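Local coordinates for N-terminal acetyltransferase-like protein (Chaetomium thermophilum, PDB 5NNP) that probably serves as the TPR-containing auxiliary subunit of an N-terminal acetyltransferase A complex, holding and supporting a catalytic partner chain, at residues A[445-449]-A[464-468]; A[411-415]-A[430-434]; A[449-454]-A[488-493]; A[438-442]-A[467-471]. All coordinates share one frame; numbering follows the deposited sequence.

In the fold
Interaction 2 comes first along the chain, closing the short turn between helix 408-421 and helix 424-436. The loop that follows carries residues 438-442, which open interaction 4; this contact reaches across helices 442-454 and 458-465 to the loop at 467-471. Interaction 1 starts three residues later and ends on the same stretch, sharing Leu467 and Phe468 with interaction 4. Interaction 3 leaves from Ala449, which it shares with interaction 1, and crosses interactions 1 and 4 by running on to helix 487-499. Interactions 1 and 2 touch where Ala448 packs on Met431. Together the four join five helices and two of their connecting loops into one part of the helical array.

Interaction 1: A[445-449]-A[464-468]. With PO4 (phosphate ion), chain U.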
loop_
_atom_site.group_PDB
_atom_site.type_symbol
_atom_site.label_atom_id
_atom_site.label_comp_id
_atom_site.label_asym_id
_atom_site.label_seq_id
_atom_site.Cartn_x
_atom_site.Cartn_y
_atom_site.Cartn_z
ATOM N N ASN A 445 4.550 21.847 -7.640
ATOM C CA ASN A 445 3.817 21.714 -8.890
ATOM C C ASN A 445 2.507 20.962 -8.662
ATOM O O ASN A 445 1.457 21.358 -9.176
ATOM C CB ASN A 445 4.660 21.010 -9.952
ATOM C CG ASN A 445 3.920 20.841 -11.278
ATOM O OD1 ASN A 445 3.152 19.899 -11.448
ATOM N ND2 ASN A 445 4.162 21.749 -12.223
ATOM N N SER A 446 2.568 19.892 -7.868
ATOM C CA SER A 446 1.383 19.089 -7.558
ATOM C C SER A 446 0.329 19.878 -6.776
ATOM O O SER A 446 -0.867 19.716 -6.996
ATOM C CB SER A 446 1.778 17.834 -6.772
ATOM O OG SER A 446 2.681 17.030 -7.512
ATOM N N LYS A 447 0.777 20.717 -5.856
ATOM C CA LYS A 447 -0.114 21.580 -5.094
ATOM C C LYS A 447 -0.880 22.560 -5.988
ATOM O O LYS A 447 -2.087 22.778 -5.826
ATOM C CB LYS A 447 0.688 22.352 -4.061
ATOM C CG LYS A 447 0.656 21.739 -2.706
ATOM C CD LYS A 447 -0.683 21.978 -2.067
ATOM C CE LYS A 447 -0.778 21.232 -0.753
ATOM N NZ LYS A 447 -0.961 19.764 -0.960
ATOM N N ALA A 448 -0.165 23.150 -6.936
ATOM C CA ALA A 448 -0.775 24.143 -7.805
ATOM C C ALA A 448 -1.851 23.478 -8.657
ATOM O O ALA A 448 -2.984 23.956 -8.730
ATOM C CB ALA A 448 0.290 24.830 -8.682
ATOM N N ALA A 449 -1.508 22.355 -9.274
ATOM C CA ALA A 449 -2.489 21.596 -10.048
ATOM C C ALA A 449 -3.739 21.245 -9.226
ATOM O O ALA A 449 -4.859 21.342 -9.717
ATOM C CB ALA A 449 -1.856 20.336 -10.598
ATOM N N THR A 464 -0.313 22.123 -16.032
ATOM C CA THR A 464 0.656 22.289 -14.959
ATOM C C THR A 464 1.397 20.967 -14.720
ATOM O O THR A 464 2.629 20.923 -14.611
ATOM C CB THR A 464 -0.034 22.742 -13.663
ATOM O OG1 THR A 464 -0.799 23.929 -13.906
ATOM C CG2 THR A 464 0.981 22.988 -12.546
ATOM N N MET A 465 0.634 19.882 -14.643
ATOM C CA MET A 465 1.229 18.578 -14.418
ATOM C C MET A 465 2.113 18.204 -15.608
ATOM O O MET A 465 3.108 17.496 -15.446
ATOM C CB MET A 465 0.150 17.526 -14.183
ATOM C CG MET A 465 -0.709 17.779 -12.960
ATOM S SD MET A 465 0.005 17.319 -11.362
ATOM C CE MET A 465 0.035 15.529 -11.499
ATOM N N GLY A 466 1.747 18.695 -16.791
ATOM C CA GLY A 466 2.524 18.479 -17.997
ATOM C C GLY A 466 3.962 18.956 -17.867
ATOM O O GLY A 466 4.846 18.487 -18.588
ATOM N N LEU A 467 4.214 19.879 -16.937
ATOM C CA LEU A 467 5.578 20.327 -16.698
ATOM C C LEU A 467 6.480 19.206 -16.129
ATOM O O LEU A 467 7.705 19.296 -16.211
ATOM C CB LEU A 467 5.585 21.533 -15.765
ATOM C CG LEU A 467 5.408 22.950 -16.357
ATOM C CD1 LEU A 467 4.774 22.940 -17.742
ATOM C CD2 LEU A 467 4.610 23.827 -15.402
ATOM N N PHE A 468 5.884 18.149 -15.577
ATOM C CA PHE A 468 6.671 17.059 -14.985
ATOM C C PHE A 468 6.415 15.657 -15.546
ATOM O O PHE A 468 7.136 14.734 -15.192
ATOM C CB PHE A 468 6.473 17.036 -13.471
ATOM C CG PHE A 468 7.274 18.082 -12.751
ATOM C CD1 PHE A 468 6.857 19.401 -12.737
ATOM C CD2 PHE A 468 8.457 17.747 -12.101
ATOM C CE1 PHE A 468 7.600 20.381 -12.078
ATOM C CE2 PHE A 468 9.207 18.704 -11.448
ATOM C CZ PHE A 468 8.785 20.031 -11.439
HETATM P P PO4 U . -3.750 21.422 1.210
HETATM O O1 PO4 U . -3.980 22.828 0.716
HETATM O O2 PO4 U . -4.887 21.052 2.136
HETATM O O3 PO4 U . -3.720 20.449 0.050
HETATM O O4 PO4 U . -2.425 21.369 1.935
#
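Ala449 and Thr464 mark the closest approach of the two backbones, CA to CA 5.9 Å, where helix 442-454 lies beside helix 458-465 and the residues that follow. These consecutive helices form a helical hairpin of the TPR-like array of this auxiliary-subunit family. One hydrogen bond spans the pair: Asn445 ND2 donates to Thr464 O over 3.0 Å, with an angle of 160° at the hydrogen. The oxygen sits in the amide plane of Asn445, whereas the amide nitrogen stands well above the plane of the Thr464 carbonyl. Leu467 N reaches the same oxygen from the opposite face, so two N-H groups grip this carbonyl oxygen. With chi1 at 180°, Asn445 turns its CG away from its own N, and the amide runs alongside Thr464 until ND2 lies 3.4 Å from Thr464 CG2. The same amide meets Phe468 obliquely, Asn445 CG being 3.6 Å from Phe468 CD1 and the two planes 54° apart. Thr464 OG1 is bonded to Gln452 rather than across this contact, and Arg435 of helix 424-436 packs on both Asn445 and Thr464. Lys447 NZ bonds a glycerol and, weakly, a phosphate, both probably from the crystallisation liquor. Next to the polar bond the packing is apolar: the Met465 chain, bent at chi2 and chi3, sets its SD 3.6 Å from Ala449 CB.

Interaction 2: A[411-415]-A[430-434]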
loop_
_atom_site.group_PDB
_atom_site.type_symbol
_atom_site.label_atom_id
_atom_site.label_comp_id
_atom_site.label_asym_id
_atom_site.label_seq_id
_atom_site.Cartn_x
_atom_site.Cartn_y
_atom_site.Cartn_z
ATOM N N HIS A 411 4.554 31.587 0.385
ATOM C CA HIS A 411 3.426 31.814 -0.519
ATOM C C HIS A 411 2.443 30.637 -0.516
ATOM O O HIS A 411 1.241 30.829 -0.703
ATOM C CB HIS A 411 3.919 32.089 -1.943
ATOM C CG HIS A 411 4.668 33.376 -2.080
ATOM N ND1 HIS A 411 4.038 34.584 -2.296
ATOM C CD2 HIS A 411 5.993 33.650 -2.011
ATOM C CE1 HIS A 411 4.943 35.546 -2.362
ATOM N NE2 HIS A 411 6.135 35.005 -2.195
ATOM N N MET A 412 2.958 29.431 -0.294
ATOM C CA MET A 412 2.136 28.229 -0.265
ATOM C C MET A 412 1.116 28.314 0.857
ATOM O O MET A 412 -0.066 28.042 0.662
ATOM C CB MET A 412 3.004 26.990 -0.087
ATOM C CG MET A 412 2.209 25.735 0.014
ATOM S SD MET A 412 3.206 24.224 0.086
ATOM C CE MET A 412 4.371 24.600 1.392
ATOM N N THR A 413 1.590 28.704 2.036
ATOM C CA THR A 413 0.728 28.879 3.195
ATOM C C THR A 413 -0.295 29.988 2.952
ATOM O O THR A 413 -1.459 29.877 3.353
ATOM C CB THR A 413 1.552 29.196 4.456
ATOM O OG1 THR A 413 2.164 27.994 4.933
ATOM C CG2 THR A 413 0.664 29.752 5.559
ATOM N N LYS A 414 0.147 31.057 2.295
ATOM C CA LYS A 414 -0.730 32.173 1.989
ATOM C C LYS A 414 -1.941 31.731 1.181
ATOM O O LYS A 414 -3.086 32.046 1.525
ATOM C CB LYS A 414 0.029 33.243 1.225
ATOM C CG LYS A 414 -0.773 34.501 1.027
ATOM C CD LYS A 414 0.088 35.595 0.504
ATOM C CE LYS A 414 -0.586 36.273 -0.646
ATOM N NZ LYS A 414 0.065 37.581 -0.877
ATOM N N ALA A 415 -1.669 31.012 0.094
ATOM C CA ALA A 415 -2.714 30.405 -0.724
ATOM C C ALA A 415 -3.690 29.567 0.105
ATOM O O ALA A 415 -4.890 29.553 -0.166
ATOM C CB ALA A 415 -2.082 29.536 -1.837
ATOM N N THR A 430 -2.391 32.147 -6.284
ATOM C CA THR A 430 -1.265 32.283 -5.362
ATOM C C THR A 430 -0.400 31.022 -5.282
ATOM O O THR A 430 0.829 31.099 -5.202
ATOM C CB THR A 430 -1.755 32.660 -3.955
ATOM O OG1 THR A 430 -2.290 33.987 -3.993
ATOM C CG2 THR A 430 -0.621 32.627 -2.951
ATOM N N MET A 431 -1.029 29.855 -5.318
ATOM C CA MET A 431 -0.271 28.617 -5.270
ATOM C C MET A 431 0.541 28.473 -6.532
ATOM O O MET A 431 1.661 27.980 -6.500
ATOM C CB MET A 431 -1.177 27.407 -5.108
ATOM C CG MET A 431 -0.424 26.141 -4.723
ATOM S SD MET A 431 0.296 26.207 -3.067
ATOM C CE MET A 431 -1.149 25.974 -2.037
ATOM N N ASP A 432 -0.025 28.901 -7.652
ATOM C CA ASP A 432 0.691 28.815 -8.912
ATOM C C ASP A 432 1.872 29.766 -8.884
ATOM O O ASP A 432 2.936 29.439 -9.399
ATOM C CB ASP A 432 -0.213 29.132 -10.099
ATOM C CG ASP A 432 0.461 28.851 -11.431
ATOM O OD1 ASP A 432 0.556 27.662 -11.811
ATOM O OD2 ASP A 432 0.903 29.813 -12.099
ATOM N N TYR A 433 1.699 30.940 -8.280
ATOM C CA TYR A 433 2.829 31.848 -8.151
ATOM C C TYR A 433 3.923 31.160 -7.336
ATOM O O TYR A 433 5.093 31.195 -7.712
ATOM C CB TYR A 433 2.419 33.183 -7.507
ATOM C CG TYR A 433 3.578 34.121 -7.270
ATOM C CD1 TYR A 433 4.146 34.832 -8.314
ATOM C CD2 TYR A 433 4.126 34.272 -6.010
ATOM C CE1 TYR A 433 5.220 35.683 -8.115
ATOM C CE2 TYR A 433 5.200 35.124 -5.793
ATOM C CZ TYR A 433 5.741 35.825 -6.850
ATOM O OH TYR A 433 6.813 36.668 -6.627
ATOM N N ALA A 434 3.536 30.516 -6.240
ATOM C CA ALA A 434 4.486 29.783 -5.415
ATOM C C ALA A 434 5.265 28.760 -6.241
ATOM O O ALA A 434 6.477 28.600 -6.081
ATOM C CB ALA A 434 3.762 29.097 -4.260
#
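His411 O accepts the helical N-H of Ala415 at 3.0 Å and has the CG2 methyl of Thr430 set against it from the neighbouring helix, 3.4 Å away. No hydrogen bond crosses between the segments, so the evidence for cohesion lies in rings and apolar groups. Tyr433 presents its ring edge to the face of His411 in a T-shaped pair, with centroids 4.9 Å apart and planes at 71°. Its CE2 does the touching, above the imidazole toward the rim and 3.5 Å from His411 CE1. Tyr433 CG lies opposite its own N (chi1 176°), which swings the ring across to the histidine. The imidazole is held also by NE2, bonded to Pro405 O. An alanine at His411 has no ring and would probably leave the Pro405 carbonyl without its donor and the tyrosine edge facing a gap. Beside the rings, His411 CB meets Ala434 CB. The Met431 chain folds back at chi2 and chi3, bringing SD 3.7 Å from Met412 CG and its CE methyl 3.7 Å from Ala415 CB. Both methionines also touch helix 442-454, through Tyr443, Ile444 and Tyr451. Ala415 and Ala434, both small, are consistent with an approach of the segment axes to 8.2 Å at 168°, the close antiparallel helical hairpin from which TPR-like superhelices are built.

Interaction 3: A[449-454]-A[488-493]; sequences AKYQLR and WFLTED. With PO4 (phosphate ion), chain U.
Lys450 begins its contact with Trp488 at CB, which lies 3.7 Å from Trp488 CZ3 in an oblique approach. Extended from there on, the chain runs CD and CE up to O3 of a phosphate, probably from the crystallisation liquor; CE also lies over one face of the Arg454 guanidinium, and NZ ends in a 2.7 Å hydrogen bond to the same O3. Arg416 binds this ion too. Arg454 in turn grips Glu492 side-on: NE reaches OE2 at 3.2 Å (163° at the hydrogen), and NH2 reaches OE1 at 3.1 Å. Both oxygens lie in the guanidinium plane and are met on their syn sides, from somewhat out of the carboxylate plane, the guanidinium and carboxylate planes being 33° apart. A leucine in place of Arg454 has no side-chain N-H and would probably leave Glu492 OE2 without its mate, although Arg558 would still reach OE1. Deeper in, Leu453 CD1 packs 3.6 Å from Phe489 CE1 and also touches Glu492 CB. The segments run nearly parallel, at 17° with axes 10.1 Å apart, and Met465 of helix 458-465 touches both Ala449 and Trp488, as in the stacked layers of a TPR-like solenoid. A buried carboxylate shared by two arginines, with Lys450 NZ nearby, is likely to stay ionised.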
loop_
_atom_site.group_PDB
_atom_site.type_symbol
_atom_site.label_atom_id
_atom_site.label_comp_id
_atom_site.label_asym_id
_atom_site.label_seq_id
_atom_site.Cartn_x
_atom_site.Cartn_y
_atom_site.Cartn_z
ATOM N N ALA A 449 -1.508 22.355 -9.274
ATOM C CA ALA A 449 -2.489 21.596 -10.048
ATOM C C ALA A 449 -3.739 21.245 -9.226
ATOM O O ALA A 449 -4.859 21.342 -9.717
ATOM C CB ALA A 449 -1.856 20.336 -10.598
ATOM N N LYS A 450 -3.539 20.837 -7.980
ATOM C CA LYS A 450 -4.640 20.450 -7.117
ATOM C C LYS A 450 -5.536 21.646 -6.869
ATOM O O LYS A 450 -6.764 21.567 -7.022
ATOM C CB LYS A 450 -4.128 19.888 -5.791
ATOM C CG LYS A 450 -5.229 19.543 -4.786
ATOM C CD LYS A 450 -4.640 19.262 -3.408
ATOM C CE LYS A 450 -5.714 18.945 -2.372
ATOM N NZ LYS A 450 -5.109 18.406 -1.120
ATOM N N TYR A 451 -4.913 22.761 -6.495
ATOM C CA TYR A 451 -5.650 24.001 -6.272
ATOM C C TYR A 451 -6.423 24.460 -7.518
ATOM O O TYR A 451 -7.537 24.963 -7.418
ATOM C CB TYR A 451 -4.699 25.092 -5.779
ATOM C CG TYR A 451 -4.562 25.056 -4.277
ATOM C CD1 TYR A 451 -4.336 23.857 -3.622
ATOM C CD2 TYR A 451 -4.694 26.207 -3.510
ATOM C CE1 TYR A 451 -4.235 23.799 -2.253
ATOM C CE2 TYR A 451 -4.588 26.157 -2.131
ATOM C CZ TYR A 451 -4.365 24.949 -1.511
ATOM O OH TYR A 451 -4.264 24.885 -0.141
ATOM N N GLN A 452 -5.853 24.249 -8.691
ATOM C CA GLN A 452 -6.546 24.600 -9.916
ATOM C C GLN A 452 -7.765 23.699 -10.140
ATOM O O GLN A 452 -8.842 24.185 -10.524
ATOM C CB GLN A 452 -5.568 24.550 -11.091
ATOM C CG GLN A 452 -4.546 25.697 -11.036
ATOM C CD GLN A 452 -3.354 25.513 -11.963
ATOM O OE1 GLN A 452 -3.160 24.440 -12.540
ATOM N NE2 GLN A 452 -2.544 26.566 -12.110
ATOM N N LEU A 453 -7.609 22.400 -9.882
ATOM C CA LEU A 453 -8.743 21.478 -9.925
ATOM C C LEU A 453 -9.792 21.841 -8.872
ATOM O O LEU A 453 -10.988 21.749 -9.122
ATOM C CB LEU A 453 -8.283 20.033 -9.727
ATOM C CG LEU A 453 -7.373 19.461 -10.812
ATOM C CD1 LEU A 453 -6.898 18.093 -10.405
ATOM C CD2 LEU A 453 -8.095 19.386 -12.138
ATOM N N ARG A 454 -9.343 22.242 -7.691
ATOM C CA ARG A 454 -10.265 22.722 -6.668
ATOM C C ARG A 454 -11.023 23.958 -7.154
ATOM O O ARG A 454 -12.138 24.215 -6.706
ATOM C CB ARG A 454 -9.522 23.036 -5.367
ATOM C CG ARG A 454 -9.026 21.814 -4.635
ATOM C CD ARG A 454 -10.173 20.881 -4.311
ATOM N NE ARG A 454 -9.731 19.652 -3.656
ATOM C CZ ARG A 454 -9.536 19.519 -2.347
ATOM N NH1 ARG A 454 -9.717 20.547 -1.536
ATOM N NH2 ARG A 454 -9.152 18.353 -1.847
ATOM N N TRP A 488 -4.322 10.248 -6.833
ATOM C CA TRP A 488 -4.754 11.530 -6.287
ATOM C C TRP A 488 -5.232 12.417 -7.435
ATOM O O TRP A 488 -6.329 12.995 -7.372
ATOM C CB TRP A 488 -3.649 12.220 -5.463
ATOM C CG TRP A 488 -2.632 13.032 -6.240
ATOM C CD1 TRP A 488 -1.365 12.645 -6.586
ATOM C CD2 TRP A 488 -2.792 14.371 -6.752
ATOM N NE1 TRP A 488 -0.738 13.649 -7.287
ATOM C CE2 TRP A 488 -1.587 14.714 -7.401
ATOM C CE3 TRP A 488 -3.840 15.300 -6.735
ATOM C CZ2 TRP A 488 -1.399 15.952 -8.012
ATOM C CZ3 TRP A 488 -3.648 16.533 -7.349
ATOM C CH2 TRP A 488 -2.439 16.845 -7.977
ATOM N N PHE A 489 -4.453 12.485 -8.507
ATOM C CA PHE A 489 -4.827 13.386 -9.579
ATOM C C PHE A 489 -6.079 12.884 -10.285
ATOM O O PHE A 489 -6.979 13.663 -10.576
ATOM C CB PHE A 489 -3.707 13.576 -10.599
ATOM C CG PHE A 489 -4.110 14.461 -11.734
ATOM C CD1 PHE A 489 -4.111 15.839 -11.583
ATOM C CD2 PHE A 489 -4.535 13.928 -12.935
ATOM C CE1 PHE A 489 -4.491 16.659 -12.605
ATOM C CE2 PHE A 489 -4.929 14.762 -13.973
ATOM C CZ PHE A 489 -4.905 16.128 -13.799
ATOM N N LEU A 490 -6.124 11.582 -10.567
ATOM C CA LEU A 490 -7.277 10.990 -11.240
ATOM C C LEU A 490 -8.559 11.251 -10.447
ATOM O O LEU A 490 -9.582 11.625 -11.023
ATOM C CB LEU A 490 -7.076 9.490 -11.453
ATOM C CG LEU A 490 -6.023 9.046 -12.481
ATOM C CD1 LEU A 490 -5.883 7.526 -12.499
ATOM C CD2 LEU A 490 -6.345 9.550 -13.862
ATOM N N THR A 491 -8.499 11.084 -9.128
ATOM C CA THR A 491 -9.681 11.307 -8.293
ATOM C C THR A 491 -10.093 12.780 -8.308
ATOM O O THR A 491 -11.261 13.101 -8.539
ATOM C CB THR A 491 -9.452 10.863 -6.841
ATOM O OG1 THR A 491 -8.952 9.523 -6.819
ATOM C CG2 THR A 491 -10.751 10.908 -6.065
ATOM N N GLU A 492 -9.129 13.666 -8.059
ATOM C CA GLU A 492 -9.374 15.107 -8.082
ATOM C C GLU A 492 -9.917 15.576 -9.429
ATOM O O GLU A 492 -10.853 16.367 -9.500
ATOM C CB GLU A 492 -8.084 15.859 -7.755
ATOM C CG GLU A 492 -7.719 15.841 -6.284
ATOM C CD GLU A 492 -8.697 16.621 -5.441
ATOM O OE1 GLU A 492 -8.750 16.390 -4.225
ATOM O OE2 GLU A 492 -9.415 17.487 -5.990
ATOM N N ASP A 493 -9.317 15.084 -10.505
ATOM C CA ASP A 493 -9.759 15.424 -11.848
ATOM C C ASP A 493 -11.213 15.012 -12.063
ATOM O O ASP A 493 -11.983 15.733 -12.692
ATOM C CB ASP A 493 -8.864 14.759 -12.891
ATOM C CG ASP A 493 -9.076 15.314 -14.287
ATOM O OD1 ASP A 493 -9.225 16.547 -14.432
ATOM O OD2 ASP A 493 -9.084 14.518 -15.248
HETATM P P PO4 U . -3.750 21.422 1.210
HETATM O O1 PO4 U . -3.980 22.828 0.716
HETATM O O2 PO4 U . -4.887 21.052 2.136
HETATM O O3 PO4 U . -3.720 20.449 0.050
HETATM O O4 PO4 U . -2.425 21.369 1.935
#

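Interaction 4: A[438-442]-A[467-471]; sequences DPKDR and LFTRA
Trans torsions stretch Arg442 out from its CB (chi1 -166°), and a chi1 of -78° tucks Phe468 CG beside its own N, so that the two side chains lie alongside each other, heading opposite ways. Guanidinium and ring end up in nearly parallel planes, 13° apart. Arg442 lies over the ring face with its backbone CA, 4.0 Å from the Phe468 centroid in a CH-pi contact, and with its CB, 3.8 Å from Phe468 CD2. Farther out, the guanidinium has passed the ring, and Phe468 CB lies over its face, 3.6 Å from Arg442 NE. This makes the contact one of stem on ring rather than a cation-pi pair. At the ring's far end, Phe468 CZ meets the turn: Pro439 O is 3.3 Å away, and Lys440 C lies at the edge, near the ring plane. That turn is a type I beta turn from Asp438 to Asp441, closed by Asp441 N to Asp438 O. Asp441 then serves as N-cap of helix 442-454, with OD2 bonded to Ile444 N. Both its carboxylate oxygens also pair with a basic side chain of another protein chain, and Arg442 NH1 bonds to that other protein too. The ring packs on the apolar part of Arg442 and so joins the two connecting loops, while the arginine's charged end and the nearby aspartates provide polar contacts for what is probably the catalytic partner.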
loop_
_atom_site.group_PDB
_atom_site.type_symbol
_atom_site.label_atom_id
_atom_site.label_comp_id
_atom_site.label_asym_id
_atom_site.label_seq_id
_atom_site.Cartn_x
_atom_site.Cartn_y
_atom_site.Cartn_z
ATOM N N ASP A 438 9.837 27.841 -7.623
ATOM C CA ASP A 438 10.683 26.651 -7.620
ATOM C C ASP A 438 10.168 25.743 -8.728
ATOM O O ASP A 438 9.476 24.753 -8.469
ATOM C CB ASP A 438 10.665 25.946 -6.253
ATOM C CG ASP A 438 11.922 25.104 -5.997
ATOM O OD1 ASP A 438 12.688 24.815 -6.946
ATOM O OD2 ASP A 438 12.144 24.716 -4.825
ATOM N N PRO A 439 10.487 26.086 -9.984
ATOM C CA PRO A 439 9.954 25.279 -11.086
ATOM C C PRO A 439 10.582 23.861 -11.149
ATOM O O PRO A 439 10.088 23.020 -11.890
ATOM C CB PRO A 439 10.318 26.109 -12.317
ATOM C CG PRO A 439 11.562 26.825 -11.937
ATOM C CD PRO A 439 11.491 27.070 -10.453
ATOM N N LYS A 440 11.643 23.608 -10.382
ATOM C CA LYS A 440 12.297 22.291 -10.382
ATOM C C LYS A 440 11.701 21.293 -9.381
ATOM O O LYS A 440 12.081 20.131 -9.369
ATOM C CB LYS A 440 13.805 22.429 -10.099
ATOM C CG LYS A 440 14.631 22.752 -11.328
ATOM C CD LYS A 440 16.104 22.823 -11.013
ATOM C CE LYS A 440 16.945 22.721 -12.288
ATOM N NZ LYS A 440 17.049 24.012 -13.025
ATOM N N ASP A 441 10.767 21.750 -8.556
ATOM C CA ASP A 441 10.244 20.957 -7.453
ATOM C C ASP A 441 8.834 20.448 -7.709
ATOM O O ASP A 441 7.906 21.240 -7.886
ATOM C CB ASP A 441 10.266 21.805 -6.198
ATOM C CG ASP A 441 9.750 21.077 -4.991
ATOM O OD1 ASP A 441 10.446 20.136 -4.543
ATOM O OD2 ASP A 441 8.681 21.483 -4.470
ATOM N N ARG A 442 8.648 19.132 -7.729
ATOM C CA ARG A 442 7.346 18.606 -8.138
ATOM C C ARG A 442 6.252 18.791 -7.075
ATOM O O ARG A 442 5.074 18.925 -7.414
ATOM C CB ARG A 442 7.441 17.129 -8.524
ATOM C CG ARG A 442 6.196 16.652 -9.284
ATOM C CD ARG A 442 6.304 15.241 -9.823
ATOM N NE ARG A 442 5.236 14.974 -10.783
ATOM C CZ ARG A 442 5.083 13.834 -11.454
ATOM N NH1 ARG A 442 5.940 12.833 -11.297
ATOM N NH2 ARG A 442 4.081 13.701 -12.308
ATOM N N LEU A 467 4.214 19.879 -16.937
ATOM C CA LEU A 467 5.578 20.327 -16.698
ATOM C C LEU A 467 6.480 19.206 -16.129
ATOM O O LEU A 467 7.705 19.296 -16.211
ATOM C CB LEU A 467 5.585 21.533 -15.765
ATOM C CG LEU A 467 5.408 22.950 -16.357
ATOM C CD1 LEU A 467 4.774 22.940 -17.742
ATOM C CD2 LEU A 467 4.610 23.827 -15.402
ATOM N N PHE A 468 5.884 18.149 -15.577
ATOM C CA PHE A 468 6.671 17.059 -14.985
ATOM C C PHE A 468 6.415 15.657 -15.546
ATOM O O PHE A 468 7.136 14.734 -15.192
ATOM C CB PHE A 468 6.473 17.036 -13.471
ATOM C CG PHE A 468 7.274 18.082 -12.751
ATOM C CD1 PHE A 468 6.857 19.401 -12.737
ATOM C CD2 PHE A 468 8.457 17.747 -12.101
ATOM C CE1 PHE A 468 7.600 20.381 -12.078
ATOM C CE2 PHE A 468 9.207 18.704 -11.448
ATOM C CZ PHE A 468 8.785 20.031 -11.439
ATOM N N THR A 469 5.425 15.498 -16.427
ATOM C CA THR A 469 5.147 14.209 -17.078
ATOM C C THR A 469 6.046 14.019 -18.290
ATOM O O THR A 469 6.417 14.999 -18.926
ATOM C CB THR A 469 3.673 14.094 -17.524
ATOM O OG1 THR A 469 3.377 15.125 -18.476
ATOM C CG2 THR A 469 2.734 14.189 -16.335
ATOM N N ARG A 470 6.392 12.774 -18.613
ATOM C CA ARG A 470 7.337 12.519 -19.706
ATOM C C ARG A 470 6.822 13.126 -21.005
ATOM O O ARG A 470 5.648 12.985 -21.335
ATOM C CB ARG A 470 7.618 11.016 -19.860
ATOM C CG ARG A 470 8.443 10.471 -18.696
ATOM C CD ARG A 470 8.907 9.017 -18.874
ATOM N NE ARG A 470 7.833 8.039 -18.674
ATOM C CZ ARG A 470 7.308 7.704 -17.494
ATOM N NH1 ARG A 470 7.728 8.274 -16.373
ATOM N NH2 ARG A 470 6.339 6.798 -17.440
ATOM N N ALA A 471 7.714 13.809 -21.719
ATOM C CA ALA A 471 7.321 14.754 -22.755
ATOM C C ALA A 471 6.569 14.150 -23.939
ATOM O O ALA A 471 5.443 14.558 -24.249
ATOM C CB ALA A 471 8.545 15.492 -23.252
#